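Exo-beta-1,3-glucanase (Streptomyces sp. SirexAA-E, PDB 4PEY) hydrolyses laminarin and laminarioligosaccharides as a secreted family 55 exo-beta-1,3-glucanase, working from their non-reducing ends to release glucose and laminaribiose. Local coordinates at residues 428-433 and 443-448; 385-390 and 397-402; 175-178 and 184-187. The protein carries 1 engineered substitution. All coordinates share one frame; numbering follows the deposited sequence. Where two conformers were deposited one is given.

Interaction 1 of 3, residues 428-433 and 443-448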
loop_
_atom_site.group_PDB
_atom_site.type_symbol
_atom_site.label_atom_id
_atom_site.label_comp_id
_atom_site.label_asym_id
_atom_site.label_seq_id
_atom_site.Cartn_x
_atom_site.Cartn_y
_atom_site.Cartn_z
ATOM N N VAL A 428 -16.266 0.322 7.077
ATOM C CA VAL A 428 -15.061 0.116 6.283
ATOM C C VAL A 428 -13.827 0.369 7.151
ATOM O O VAL A 428 -13.820 1.271 7.992
ATOM C CB VAL A 428 -15.069 1.018 5.025
ATOM C CG1 VAL A 428 -13.725 0.976 4.294
ATOM C CG2 VAL A 428 -16.203 0.587 4.086
ATOM N N LEU A 429 -12.812 -0.472 6.982
ATOM C CA LEU A 429 -11.583 -0.387 7.765
ATOM C C LEU A 429 -10.406 -0.190 6.819
ATOM O O LEU A 429 -10.226 -0.974 5.882
ATOM C CB LEU A 429 -11.368 -1.660 8.605
ATOM C CG LEU A 429 -10.010 -1.754 9.313
ATOM C CD1 LEU A 429 -9.871 -0.677 10.396
ATOM C CD2 LEU A 429 -9.789 -3.142 9.893
ATOM N N ALA A 430 -9.619 0.853 7.068
ATOM C CA ALA A 430 -8.369 1.093 6.346
ATOM C C ALA A 430 -7.204 0.931 7.313
ATOM O O ALA A 430 -7.142 1.606 8.345
ATOM C CB ALA A 430 -8.352 2.490 5.712
ATOM N N THR A 431 -6.300 0.014 6.992
ATOM C CA THR A 431 -5.077 -0.167 7.767
ATOM C C THR A 431 -3.868 0.077 6.855
ATOM O O THR A 431 -3.626 -0.686 5.913
ATOM C CB THR A 431 -5.019 -1.585 8.411
ATOM O OG1 THR A 431 -5.219 -2.594 7.410
ATOM C CG2 THR A 431 -6.109 -1.741 9.471
ATOM N N GLY A 432 -3.125 1.156 7.102
ATOM C CA GLY A 432 -1.999 1.492 6.242
ATOM C C GLY A 432 -2.421 2.255 4.997
ATOM O O GLY A 432 -2.229 1.788 3.872
ATOM N N LEU A 433 -2.983 3.442 5.204
ATOM C CA LEU A 433 -3.553 4.241 4.127
ATOM C C LEU A 433 -2.599 5.364 3.706
ATOM O O LEU A 433 -2.279 6.230 4.508
ATOM C CB LEU A 433 -4.896 4.817 4.581
ATOM C CG LEU A 433 -5.725 5.687 3.636
ATOM C CD1 LEU A 433 -6.164 4.873 2.444
ATOM C CD2 LEU A 433 -6.941 6.250 4.380
ATOM N N VAL A 443 -8.660 12.128 0.652
ATOM C CA VAL A 443 -9.592 11.126 1.165
ATOM C C VAL A 443 -10.867 11.810 1.639
ATOM O O VAL A 443 -10.806 12.820 2.353
ATOM C CB VAL A 443 -8.980 10.307 2.338
ATOM C CG1 VAL A 443 -10.024 9.379 2.971
ATOM C CG2 VAL A 443 -7.779 9.501 1.855
ATOM N N GLN A 444 -12.005 11.260 1.221
ATOM C CA GLN A 444 -13.293 11.690 1.731
ATOM C C GLN A 444 -14.035 10.467 2.267
ATOM O O GLN A 444 -14.051 9.414 1.638
ATOM C CB GLN A 444 -14.106 12.397 0.641
ATOM C CG GLN A 444 -15.476 12.865 1.106
ATOM C CD GLN A 444 -16.191 13.719 0.074
ATOM O OE1 GLN A 444 -15.794 13.778 -1.089
ATOM N NE2 GLN A 444 -17.257 14.388 0.501
ATOM N N TRP A 445 -14.630 10.614 3.445
ATOM C CA TRP A 445 -15.324 9.506 4.088
ATOM C C TRP A 445 -16.760 9.920 4.355
ATOM O O TRP A 445 -17.002 10.832 5.148
ATOM C CB TRP A 445 -14.621 9.111 5.392
ATOM C CG TRP A 445 -14.712 7.648 5.725
ATOM C CD1 TRP A 445 -15.839 6.945 6.072
ATOM C CD2 TRP A 445 -13.628 6.717 5.766
ATOM N NE1 TRP A 445 -15.517 5.631 6.320
ATOM C CE2 TRP A 445 -14.167 5.464 6.142
ATOM C CE3 TRP A 445 -12.254 6.819 5.522
ATOM C CZ2 TRP A 445 -13.377 4.319 6.280
ATOM C CZ3 TRP A 445 -11.463 5.676 5.661
ATOM C CH2 TRP A 445 -12.031 4.442 6.039
ATOM N N SER A 446 -17.694 9.258 3.669
ATOM C CA SER A 446 -19.115 9.579 3.744
ATOM C C SER A 446 -19.900 8.486 4.457
ATOM O O SER A 446 -21.018 8.713 4.919
ATOM C CB SER A 446 -19.692 9.782 2.340
ATOM O OG SER A 446 -18.994 10.807 1.647
ATOM N N GLY A 447 -19.326 7.289 4.519
ATOM C CA GLY A 447 -19.986 6.167 5.168
ATOM C C GLY A 447 -19.883 6.205 6.684
ATOM O O GLY A 447 -19.103 6.981 7.236
ATOM N N GLU A 448 -20.668 5.361 7.354
ATOM C CA GLU A 448 -20.702 5.318 8.817
ATOM C C GLU A 448 -19.718 4.310 9.413
ATOM O O GLU A 448 -19.338 3.329 8.772
ATOM C CB GLU A 448 -22.117 4.991 9.314
ATOM C CG GLU A 448 -23.110 6.123 9.107
ATOM C CD GLU A 448 -22.787 7.343 9.946
ATOM O OE1 GLU A 448 -22.081 7.204 10.965
ATOM O OE2 GLU A 448 -23.242 8.445 9.583
HETATM O O HOH W 1 -17.274 3.282 6.796
#
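W445 lays the outer edge of its indole against V428 and A430, and this edge carries most of the contact. The apolar part begins at W445 CZ2, which sits 3.9 Å from V428 CG1; the two side chains cross obliquely. CG1 is anti to the backbone N of V428 (chi1 171°), a turn that puts it on the indole side and leaves CG2 well back from the ring. Further round the rim, W445 CH2 meets A430 CB at 4.2 Å, where alanine, with its lone methyl, suits a spot so close beside a large ring. A smaller aliphatic pair, L433 CD2 and V443 CG2 at 4.2 Å, continues the packing past the corner at T431 and G432.

The polar part uses the same edge. V428 O lies near the indole plane, 3.5 Å from W445 CZ2, so a carbonyl faces the slightly positive rim of the ring. A water in that plane accepts from W445 NE1 (3.0 Å) and V428 N (3.1 Å) and donates to E448 O (2.9 Å), bridging both segments and satisfying a buried indole N-H. A leucine in place of W445 would remove that N-H and the broad rim, and would probably leave the water short of one donor and a gap beside V428 and A430.

Around the contact the second parallel beta-helix closes in: strand 429-436 pairs with 450-458, whose T452 touches W445, while strand 443-445 runs between 419-423 and 480-482, and H489 meets the W445 indole edge-to-face.

Interaction 2 of 3, residues 385-390 and 397-402. With BGC (beta-D-glucopyranose), chain B.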
loop_
_atom_site.group_PDB
_atom_site.type_symbol
_atom_site.label_atom_id
_atom_site.label_comp_id
_atom_site.label_asym_id
_atom_site.label_seq_id
_atom_site.Cartn_x
_atom_site.Cartn_y
_atom_site.Cartn_z
ATOM N N THR A 385 -11.922 10.432 -9.620
ATOM C CA THR A 385 -11.829 9.791 -8.309
ATOM C C THR A 385 -11.110 8.454 -8.483
ATOM O O THR A 385 -11.523 7.639 -9.298
ATOM C CB THR A 385 -13.215 9.557 -7.672
ATOM O OG1 THR A 385 -13.977 10.771 -7.698
ATOM C CG2 THR A 385 -13.072 9.080 -6.235
ATOM N N SER A 386 -10.049 8.218 -7.728
ATOM C CA SER A 386 -9.274 7.011 -7.995
ATOM C C SER A 386 -9.904 5.738 -7.441
ATOM O O SER A 386 -10.108 4.784 -8.193
ATOM C CB SER A 386 -7.843 7.173 -7.481
ATOM O OG SER A 386 -7.110 8.036 -8.346
ATOM N N ILE A 387 -10.222 5.705 -6.149
ATOM C CA ILE A 387 -10.911 4.543 -5.593
ATOM C C ILE A 387 -12.200 4.953 -4.904
ATOM O O ILE A 387 -12.193 5.815 -4.027
ATOM C CB ILE A 387 -10.042 3.765 -4.575
ATOM C CG1 ILE A 387 -8.673 3.414 -5.170
ATOM C CG2 ILE A 387 -10.799 2.513 -4.091
ATOM C CD1 ILE A 387 -7.793 2.530 -4.252
ATOM N N VAL A 388 -13.307 4.340 -5.313
ATOM C CA VAL A 388 -14.583 4.536 -4.638
ATOM C C VAL A 388 -14.934 3.239 -3.925
ATOM O O VAL A 388 -15.056 2.183 -4.567
ATOM C CB VAL A 388 -15.713 4.924 -5.614
ATOM C CG1 VAL A 388 -17.045 5.065 -4.870
ATOM C CG2 VAL A 388 -15.373 6.208 -6.353
ATOM N N VAL A 389 -15.060 3.299 -2.597
ATOM C CA VAL A 389 -15.430 2.104 -1.837
ATOM C C VAL A 389 -16.889 2.206 -1.410
ATOM O O VAL A 389 -17.224 2.922 -0.463
ATOM C CB VAL A 389 -14.537 1.899 -0.597
ATOM C CG1 VAL A 389 -14.953 0.645 0.155
ATOM C CG2 VAL A 389 -13.071 1.816 -1.008
ATOM N N ASN A 390 -17.750 1.488 -2.126
ATOM C CA ASN A 390 -19.179 1.466 -1.841
ATOM C C ASN A 390 -19.578 0.352 -0.868
ATOM O O ASN A 390 -20.450 0.542 -0.015
ATOM C CB ASN A 390 -19.968 1.302 -3.146
ATOM C CG ASN A 390 -19.898 2.534 -4.024
ATOM O OD1 ASN A 390 -20.231 3.636 -3.584
ATOM N ND2 ASN A 390 -19.464 2.360 -5.270
ATOM N N ASP A 397 -6.264 -2.772 3.164
ATOM C CA ASP A 397 -5.080 -3.095 3.958
ATOM C C ASP A 397 -3.823 -2.927 3.115
ATOM O O ASP A 397 -3.414 -3.835 2.391
ATOM C CB ASP A 397 -5.218 -4.516 4.532
ATOM C CG ASP A 397 -3.951 -5.013 5.199
ATOM O OD1 ASP A 397 -3.345 -4.255 5.988
ATOM O OD2 ASP A 397 -3.566 -6.174 4.940
ATOM N N HIS A 398 -3.231 -1.740 3.255
ATOM C CA HIS A 398 -2.131 -1.187 2.447
ATOM C C HIS A 398 -2.529 -0.764 1.042
ATOM O O HIS A 398 -2.651 -1.578 0.118
ATOM C CB HIS A 398 -0.940 -2.133 2.335
ATOM C CG HIS A 398 0.304 -1.434 1.880
ATOM N ND1 HIS A 398 1.313 -2.063 1.181
ATOM C CD2 HIS A 398 0.688 -0.143 2.026
ATOM C CE1 HIS A 398 2.273 -1.186 0.925
ATOM N NE2 HIS A 398 1.918 -0.018 1.423
ATOM N N THR A 399 -2.729 0.539 0.893
ATOM C CA THR A 399 -2.882 1.130 -0.424
ATOM C C THR A 399 -2.003 2.376 -0.513
ATOM O O THR A 399 -1.735 3.027 0.494
ATOM C CB THR A 399 -4.362 1.476 -0.727
ATOM O OG1 THR A 399 -4.487 1.871 -2.092
ATOM C CG2 THR A 399 -4.863 2.590 0.153
ATOM N N TRP A 400 -1.510 2.655 -1.719
ATOM C CA TRP A 400 -0.873 3.927 -2.041
ATOM C C TRP A 400 -1.589 4.456 -3.253
ATOM O O TRP A 400 -1.516 3.858 -4.332
ATOM C CB TRP A 400 0.621 3.785 -2.344
ATOM C CG TRP A 400 1.393 5.104 -2.529
ATOM C CD1 TRP A 400 1.199 6.287 -1.863
ATOM C CD2 TRP A 400 2.494 5.334 -3.432
ATOM N NE1 TRP A 400 2.121 7.234 -2.291
ATOM C CE2 TRP A 400 2.925 6.667 -3.246
ATOM C CE3 TRP A 400 3.164 4.533 -4.363
ATOM C CZ2 TRP A 400 3.994 7.210 -3.959
ATOM C CZ3 TRP A 400 4.227 5.081 -5.081
ATOM C CH2 TRP A 400 4.617 6.411 -4.886
ATOM N N VAL A 401 -2.285 5.570 -3.067
ATOM C CA VAL A 401 -3.048 6.190 -4.132
ATOM C C VAL A 401 -2.352 7.521 -4.382
ATOM O O VAL A 401 -2.366 8.406 -3.528
ATOM C CB VAL A 401 -4.537 6.345 -3.731
ATOM C CG1 VAL A 401 -5.333 7.041 -4.823
ATOM C CG2 VAL A 401 -5.124 4.979 -3.421
ATOM N N TRP A 402 -1.730 7.645 -5.553
ATOM C CA TRP A 402 -0.693 8.656 -5.768
ATOM C C TRP A 402 -0.851 9.425 -7.065
ATOM O O TRP A 402 -0.668 8.865 -8.150
ATOM C CB TRP A 402 0.676 7.969 -5.743
ATOM C CG TRP A 402 1.924 8.823 -5.908
ATOM C CD1 TRP A 402 2.477 9.664 -4.977
ATOM C CD2 TRP A 402 2.816 8.832 -7.032
ATOM N NE1 TRP A 402 3.653 10.209 -5.463
ATOM C CE2 TRP A 402 3.877 9.717 -6.724
ATOM C CE3 TRP A 402 2.817 8.186 -8.275
ATOM C CZ2 TRP A 402 4.926 9.962 -7.610
ATOM C CZ3 TRP A 402 3.852 8.442 -9.157
ATOM C CH2 TRP A 402 4.896 9.319 -8.817
HETATM C C2 BGC B . 6.432 12.121 -1.229
HETATM C C3 BGC B . 6.285 11.269 -2.485
HETATM C C4 BGC B . 7.124 11.860 -3.606
HETATM C C5 BGC B . 8.570 11.981 -3.153
HETATM C C6 BGC B . 9.445 12.536 -4.266
HETATM C C1 BGC B . 7.896 12.438 -0.916
HETATM O O2 BGC B . 5.824 11.448 -0.134
HETATM O O3 BGC B . 4.931 11.240 -2.887
HETATM O O4 BGC B . 7.032 11.067 -4.767
HETATM O O5 BGC B . 8.609 12.870 -2.061
HETATM O O6 BGC B . 9.135 13.896 -4.470
#
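V401 meets S386 and I387 on one side of a short strand whose other side, carried by W400 and W402, faces the bound sugar: alternate residues of 399-402 serve the core and the substrate in turn. The strand belongs to the second of the two right-handed parallel beta-helices of family 55, and the contact lies in that helix's interior, between two of its faces.

The branches of V401 divide the work. V401 CG1, anti to the backbone N (chi1 178°), lies 3.7 Å from S386 CB, at the corner where the chain turns; serine is small enough to let the valine come close. V401 CG2 takes the end of I387, 3.7 Å from its CD1, and the extended outer torsion of the isoleucine (chi2 -175°) is what carries that methyl across. I387 CD1 also passes 4.0 Å from T399 OG1. That hydroxyl is directed to another partner, V371 O, to which it is hydrogen-bonded, so a beta-branched polar residue can stand in this buried row without losing its hydrogen bond.

On the sugar side, W400 CH2 lies 3.6 Å above one face of the W402 ring, toward its rim, while W402 CB sits over a face of W400. W400 NE1 is hydrogen-bonded to E436 OE1, and E436 in turn binds the sugar through OE2, so W400 probably helps to position this carboxylate. Q130, D405 and H437 also grip this glucose. W402 touches it directly, with its NE1 donating from the indole edge to O3 of the glucose over 3.1 Å, a bent bond of 138°.

Interaction 3 of 3, residues 175-178 and 184-187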
loop_
_atom_site.group_PDB
_atom_site.type_symbol
_atom_site.label_atom_id
_atom_site.label_comp_id
_atom_site.label_asym_id
_atom_site.label_seq_id
_atom_site.Cartn_x
_atom_site.Cartn_y
_atom_site.Cartn_z
ATOM N N TRP A 175 5.763 5.131 9.769
ATOM C CA TRP A 175 5.716 3.702 9.481
ATOM C C TRP A 175 4.457 3.099 10.058
ATOM O O TRP A 175 3.982 3.562 11.096
ATOM C CB TRP A 175 6.946 2.981 10.061
ATOM C CG TRP A 175 7.224 1.694 9.357
ATOM C CD1 TRP A 175 6.692 0.461 9.636
ATOM C CD2 TRP A 175 8.055 1.522 8.205
ATOM N NE1 TRP A 175 7.163 -0.469 8.738
ATOM C CE2 TRP A 175 8.000 0.157 7.849
ATOM C CE3 TRP A 175 8.861 2.390 7.453
ATOM C CZ2 TRP A 175 8.719 -0.365 6.765
ATOM C CZ3 TRP A 175 9.573 1.873 6.375
ATOM C CH2 TRP A 175 9.493 0.505 6.040
ATOM N N TYR A 176 3.931 2.067 9.390
ATOM C CA TYR A 176 2.843 1.251 9.930
ATOM C C TYR A 176 3.255 -0.212 10.019
ATOM O O TYR A 176 3.743 -0.789 9.048
ATOM C CB TYR A 176 1.569 1.372 9.080
ATOM C CG TYR A 176 0.415 0.524 9.598
ATOM C CD1 TYR A 176 -0.002 0.614 10.928
ATOM C CD2 TYR A 176 -0.252 -0.368 8.762
ATOM C CE1 TYR A 176 -1.060 -0.158 11.400
ATOM C CE2 TYR A 176 -1.315 -1.141 9.227
ATOM C CZ TYR A 176 -1.714 -1.029 10.541
ATOM O OH TYR A 176 -2.766 -1.800 10.986
ATOM N N THR A 177 3.046 -0.805 11.189
ATOM C CA THR A 177 3.312 -2.219 11.411
ATOM C C THR A 177 2.049 -2.842 11.982
ATOM O O THR A 177 1.488 -2.300 12.947
ATOM C CB THR A 177 4.487 -2.435 12.406
ATOM O OG1 THR A 177 5.626 -1.668 11.995
ATOM C CG2 THR A 177 4.867 -3.919 12.523
ATOM N N ARG A 178 1.581 -3.954 11.414
ATOM C CA ARG A 178 0.463 -4.655 12.057
ATOM C C ARG A 178 0.672 -6.152 12.190
ATOM O O ARG A 178 1.363 -6.785 11.384
ATOM C CB ARG A 178 -0.869 -4.396 11.343
ATOM C CG ARG A 178 -1.062 -5.083 10.029
ATOM C CD ARG A 178 -2.566 -5.240 9.643
ATOM N NE ARG A 178 -2.633 -5.946 8.368
ATOM C CZ ARG A 178 -2.460 -7.261 8.227
ATOM N NH1 ARG A 178 -2.278 -8.038 9.292
ATOM N NH2 ARG A 178 -2.469 -7.801 7.017
ATOM N N GLY A 184 12.488 -5.426 19.253
ATOM C CA GLY A 184 12.669 -4.072 19.740
ATOM C C GLY A 184 12.310 -3.078 18.655
ATOM O O GLY A 184 12.179 -3.441 17.485
ATOM N N TRP A 185 12.142 -1.821 19.050
ATOM C CA TRP A 185 11.840 -0.747 18.118
ATOM C C TRP A 185 12.675 0.469 18.489
ATOM O O TRP A 185 12.575 0.975 19.602
ATOM C CB TRP A 185 10.353 -0.402 18.140
ATOM C CG TRP A 185 9.979 0.481 17.003
ATOM C CD1 TRP A 185 10.066 1.842 16.953
ATOM C CD2 TRP A 185 9.478 0.060 15.729
ATOM N NE1 TRP A 185 9.651 2.298 15.720
ATOM C CE2 TRP A 185 9.280 1.223 14.953
ATOM C CE3 TRP A 185 9.166 -1.187 15.173
ATOM C CZ2 TRP A 185 8.792 1.177 13.648
ATOM C CZ3 TRP A 185 8.681 -1.236 13.876
ATOM C CH2 TRP A 185 8.497 -0.062 13.128
ATOM N N GLY A 186 13.485 0.946 17.548
ATOM C CA GLY A 186 14.556 1.881 17.867
ATOM C C GLY A 186 14.181 3.334 18.111
ATOM O O GLY A 186 14.720 3.980 19.019
ATOM N N ASN A 187 13.284 3.866 17.289
ATOM C CA ASN A 187 12.928 5.281 17.390
ATOM C C ASN A 187 11.679 5.619 16.592
ATOM O O ASN A 187 11.211 4.815 15.774
ATOM C CB ASN A 187 14.097 6.162 16.919
ATOM C CG ASN A 187 14.337 6.074 15.416
ATOM O OD1 ASN A 187 14.803 5.054 14.906
ATOM N ND2 ASN A 187 14.031 7.153 14.702
#
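The far corner of the W185 indole, its CH2 atom, comes up to both W175 and T177, two residues whose side chains leave the same side of strand 174-178. Each tryptophan has CG roughly anti to its own backbone N (chi1 -157° in W175, -168° in W185), which sends the ring well out from the strand, and the next torsion turns each indole roughly square to its own CA-CB-CG plane. The two side chains cross at about a right angle. W175 CD1 lies 4.0 Å from W185 CH2, close to the plane of the W185 ring. The five-membered ring of W175 and the six-membered ring of W185 meet obliquely, with centroids 5.9 Å apart and planes at 58°.

T177 slides past W185 in the reverse direction. T177 OG1 lies beside the backbone N, which brings the oxygen rather than CG2 to the indole, 3.5 Å from CH2 and 3.6 Å from CZ3 of W185. W185 is also held, weakly, at its pyrrole edge, where its NE1 donates to N187 O at 3.0 Å in a bent bond. Strand 174-178 pairs in parallel with 157-159 and 191-198, and 184-185 with 162-168, so the contact joins nearby strands of the first right-handed beta-helix. There F194 meets W185 edge-to-face.

Chemically, ring carbons meet ring carbons and a hydroxyl oxygen. The contact depends on shape and dispersion rather than on directional bonds, and broad tryptophans suit it because they bridge backbones as far apart as T177 CA and W185 CA, at 10.9 Å.

From the N terminus the contacts follow one another in series, none nesting within or crossing another. Interaction 3 comes first, closing a five-residue connection in the first beta-helix. Interaction 2 closes six residues in the second, and interaction 1 then closes nine in the next coil. These last two are close neighbours: strands 399-403 and 429-436 pair in parallel, while strands 385-389 and 443-445 share another face with 419-423 between them. T431 OG1 probably hydrogen-bonds D397 OD1. Between the two beta-helices, a salt bridge from R178 NH2 to D397 OD2 joins interactions 3 and 2, and Y176 packs on T431 and G432, tying 175-178 to 428-433.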